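Local coordinates for nucleoid-associated protein HP_0035 (Helicobacter pylori, PDB 3F42) that probably binds DNA as a homodimer and alters its conformation, with a possible part in nucleoid organization, DNA protection and the regulation of gene expression, at residues V42-L47 with S72-G77. Residues are numbered along the deposited sequence; the frame is centred on the assembly and turned at random. Where two conformers were deposited one is given.
Sequences VSFNGL and SALNDG
Phe44 presses its ring against the bare backbone of Gly77, with CE2 3.6 Å from the glycine CA. The ring meets the helix backbone obliquely, and Gly77, which has no side chain, presents its CA and carbonyl carbon directly to CD2 and CE2. With CG anti to the carbonyl carbon (chi1 -70°), the ring extends from the strand toward the helix, and its far end, CZ, lies 3.8 Å from CD2 of Leu74. That same methyl packs 3.7 Å from Val42 CG1, so Leu74 bridges the two inward-facing strand residues, crossing each at about a right angle. The other valine branch, CG2, lies against Ala73, one helical turn before Gly77, 3.6 Å from Ala73 O and 4.0 Å from Ala73 CB. No hydrogen bond crosses the contact, and all five touching residues are buried; Ala73 O is taken up by the helical bond from Gly77 N. Further out, Leu50 of the neighbouring strand touches Val42, Phe44 and Leu74, Tyr78 meets the Phe44 ring, and Leu74 packs on Leu74 of the second subunit. Residues 42-45 of the central strand run nearly parallel to residues 72-77 of helix 63-93, with their axes at 22°, forming the sheet-on-helix core of the YbaB/EbfC fold beside its dimer interface.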
ATOM      1  N   VAL A  42     -31.407  12.327  -7.447  1.00 17.93           N
ATOM      2  CA  VAL A  42     -30.052  12.030  -7.944  1.00 17.89           C
ATOM      3  C   VAL A  42     -29.565  10.741  -7.315  1.00 17.36           C
ATOM      4  O   VAL A  42     -29.894  10.457  -6.174  1.00 19.46           O
ATOM      5  CB  VAL A  42     -29.037  13.154  -7.716  1.00 17.27           C
ATOM      6  CG1 VAL A  42     -29.524  14.421  -8.435  1.00 20.62           C
ATOM      7  CG2 VAL A  42     -28.848  13.414  -6.196  1.00 19.42           C
ATOM      8  N   SER A  43     -28.834   9.952  -8.088  1.00 17.66           N
ATOM      9  CA  SER A  43     -28.242   8.724  -7.545  1.00 17.11           C
ATOM     10  C   SER A  43     -26.736   8.718  -7.783  1.00 15.73           C
ATOM     11  O   SER A  43     -26.262   8.920  -8.903  1.00 17.49           O
ATOM     12  CB  SER A  43     -28.852   7.481  -8.204  1.00 18.14           C
ATOM     13  OG  SER A  43     -30.237   7.431  -7.929  1.00 20.09           O
ATOM     14  N   PHE A  44     -26.015   8.390  -6.720  1.00 17.24           N
ATOM     15  CA  PHE A  44     -24.576   8.239  -6.771  1.00 17.67           C
ATOM     16  C   PHE A  44     -24.204   6.812  -6.467  1.00 18.44           C
ATOM     17  O   PHE A  44     -24.868   6.156  -5.649  1.00 19.71           O
ATOM     18  CB  PHE A  44     -23.941   9.086  -5.682  1.00 17.87           C
ATOM     19  CG  PHE A  44     -24.034  10.580  -5.929  1.00 17.85           C
ATOM     20  CD1 PHE A  44     -23.056  11.218  -6.683  1.00 21.06           C
ATOM     21  CD2 PHE A  44     -25.086  11.341  -5.392  1.00 19.19           C
ATOM     22  CE1 PHE A  44     -23.100  12.593  -6.915  1.00 21.29           C
ATOM     23  CE2 PHE A  44     -25.129  12.745  -5.621  1.00 17.07           C
ATOM     24  CZ  PHE A  44     -24.124  13.352  -6.386  1.00 19.22           C
ATOM     25  N   ASN A  45     -23.099   6.370  -7.041  1.00 17.36           N
ATOM     26  CA  ASN A  45     -22.486   5.160  -6.487  1.00 17.26           C
ATOM     27  C   ASN A  45     -21.539   5.521  -5.340  1.00 16.75           C
ATOM     28  O   ASN A  45     -21.315   6.703  -5.039  1.00 18.15           O
ATOM     29  CB  ASN A  45     -21.846   4.309  -7.591  1.00 15.62           C
ATOM     30  CG  ASN A  45     -20.595   4.933  -8.204  1.00 16.96           C
ATOM     31  OD1 ASN A  45     -19.925   5.802  -7.619  1.00 16.78           O
ATOM     32  ND2 ASN A  45     -20.279   4.492  -9.418  1.00 18.66           N
ATOM     33  N   GLY A  46     -20.985   4.503  -4.685  1.00 17.21           N
ATOM     34  CA  GLY A  46     -20.175   4.723  -3.508  1.00 18.08           C
ATOM     35  C   GLY A  46     -18.782   5.228  -3.813  1.00 17.86           C
ATOM     36  O   GLY A  46     -18.005   5.503  -2.889  1.00 18.30           O
ATOM     37  N   LEU A  47     -18.471   5.402  -5.094  1.00 17.98           N
ATOM     38  CA  LEU A  47     -17.237   6.108  -5.493  1.00 17.87           C
ATOM     39  C   LEU A  47     -17.524   7.597  -5.613  1.00 18.94           C
ATOM     40  O   LEU A  47     -16.608   8.402  -5.789  1.00 18.44           O
ATOM     41  CB  LEU A  47     -16.718   5.617  -6.851  1.00 18.21           C
ATOM     42  CG  LEU A  47     -16.476   4.111  -6.940  1.00 18.23           C
ATOM     43  CD1 LEU A  47     -15.907   3.742  -8.331  1.00 19.91           C
ATOM     44  CD2 LEU A  47     -15.508   3.674  -5.858  1.00 19.38           C
ATOM     45  N   SER A  72     -29.298  21.354  -4.121  1.00 17.42           N
ATOM     46  CA  SER A  72     -29.619  20.798  -2.827  1.00 19.19           C
ATOM     47  C   SER A  72     -29.433  19.259  -2.825  1.00 19.34           C
ATOM     48  O   SER A  72     -28.727  18.720  -1.967  1.00 18.81           O
ATOM     49  CB  SER A  72     -31.095  21.116  -2.484  1.00 19.65           C
ATOM     50  OG  SER A  72     -31.399  20.573  -1.229  1.00 27.50           O
ATOM     51  N   ALA A  73     -30.038  18.594  -3.807  1.00 18.23           N
ATOM     52  CA  ALA A  73     -29.985  17.108  -3.855  1.00 17.47           C
ATOM     53  C   ALA A  73     -28.564  16.646  -4.114  1.00 17.85           C
ATOM     54  O   ALA A  73     -28.091  15.674  -3.486  1.00 17.55           O
ATOM     55  CB  ALA A  73     -30.910  16.550  -4.923  1.00 18.35           C
ATOM     56  N   LEU A  74     -27.883  17.343  -5.028  1.00 17.03           N
ATOM     57  CA  LEU A  74     -26.505  16.940  -5.383  1.00 17.81           C
ATOM     58  C   LEU A  74     -25.589  17.109  -4.190  1.00 18.48           C
ATOM     59  O   LEU A  74     -24.807  16.192  -3.855  1.00 18.17           O
ATOM     60  CB  LEU A  74     -26.011  17.734  -6.574  1.00 16.70           C
ATOM     61  CG  LEU A  74     -26.679  17.298  -7.885  1.00 17.33           C
ATOM     62  CD1 LEU A  74     -26.435  18.386  -8.935  1.00 18.63           C
ATOM     63  CD2 LEU A  74     -26.145  15.916  -8.399  1.00 16.28           C
ATOM     64  N   ASN A  75     -25.663  18.266  -3.530  1.00 17.19           N
ATOM     65  CA  ASN A  75     -24.812  18.455  -2.357  1.00 17.79           C
ATOM     66  C   ASN A  75     -25.107  17.453  -1.220  1.00 17.96           C
ATOM     67  O   ASN A  75     -24.174  16.982  -0.552  1.00 17.71           O
ATOM     68  CB  ASN A  75     -24.882  19.914  -1.874  1.00 17.10           C
ATOM     69  CG  ASN A  75     -23.876  20.793  -2.564  1.00 19.94           C
ATOM     70  OD1 ASN A  75     -22.687  20.463  -2.646  1.00 21.51           O
ATOM     71  ND2 ASN A  75     -24.325  21.927  -3.040  1.00 17.87           N
ATOM     72  N   ASP A  76     -26.394  17.127  -1.011  1.00 18.96           N
ATOM     73  CA  ASP A  76     -26.775  16.147   0.008  0.50 18.84           C
ATOM     74  C   ASP A  76     -26.107  14.807  -0.336  1.00 18.99           C
ATOM     75  O   ASP A  76     -25.527  14.149   0.518  1.00 19.40           O
ATOM     76  CB  ASP A  76     -28.294  15.978   0.058  0.50 18.94           C
ATOM     77  CG  ASP A  76     -28.994  17.092   0.834  0.50 19.59           C
ATOM     78  OD1 ASP A  76     -28.329  17.982   1.411  0.50 19.83           O
ATOM     79  OD2 ASP A  76     -30.231  17.067   0.865  0.50 20.37           O
ATOM     80  N   GLY A  77     -26.186  14.426  -1.608  1.00 18.52           N
ATOM     81  CA  GLY A  77     -25.572  13.176  -2.084  1.00 18.49           C
ATOM     82  C   GLY A  77     -24.055  13.142  -1.979  1.00 18.11           C
ATOM     83  O   GLY A  77     -23.501  12.146  -1.478  1.00 18.01           O
TER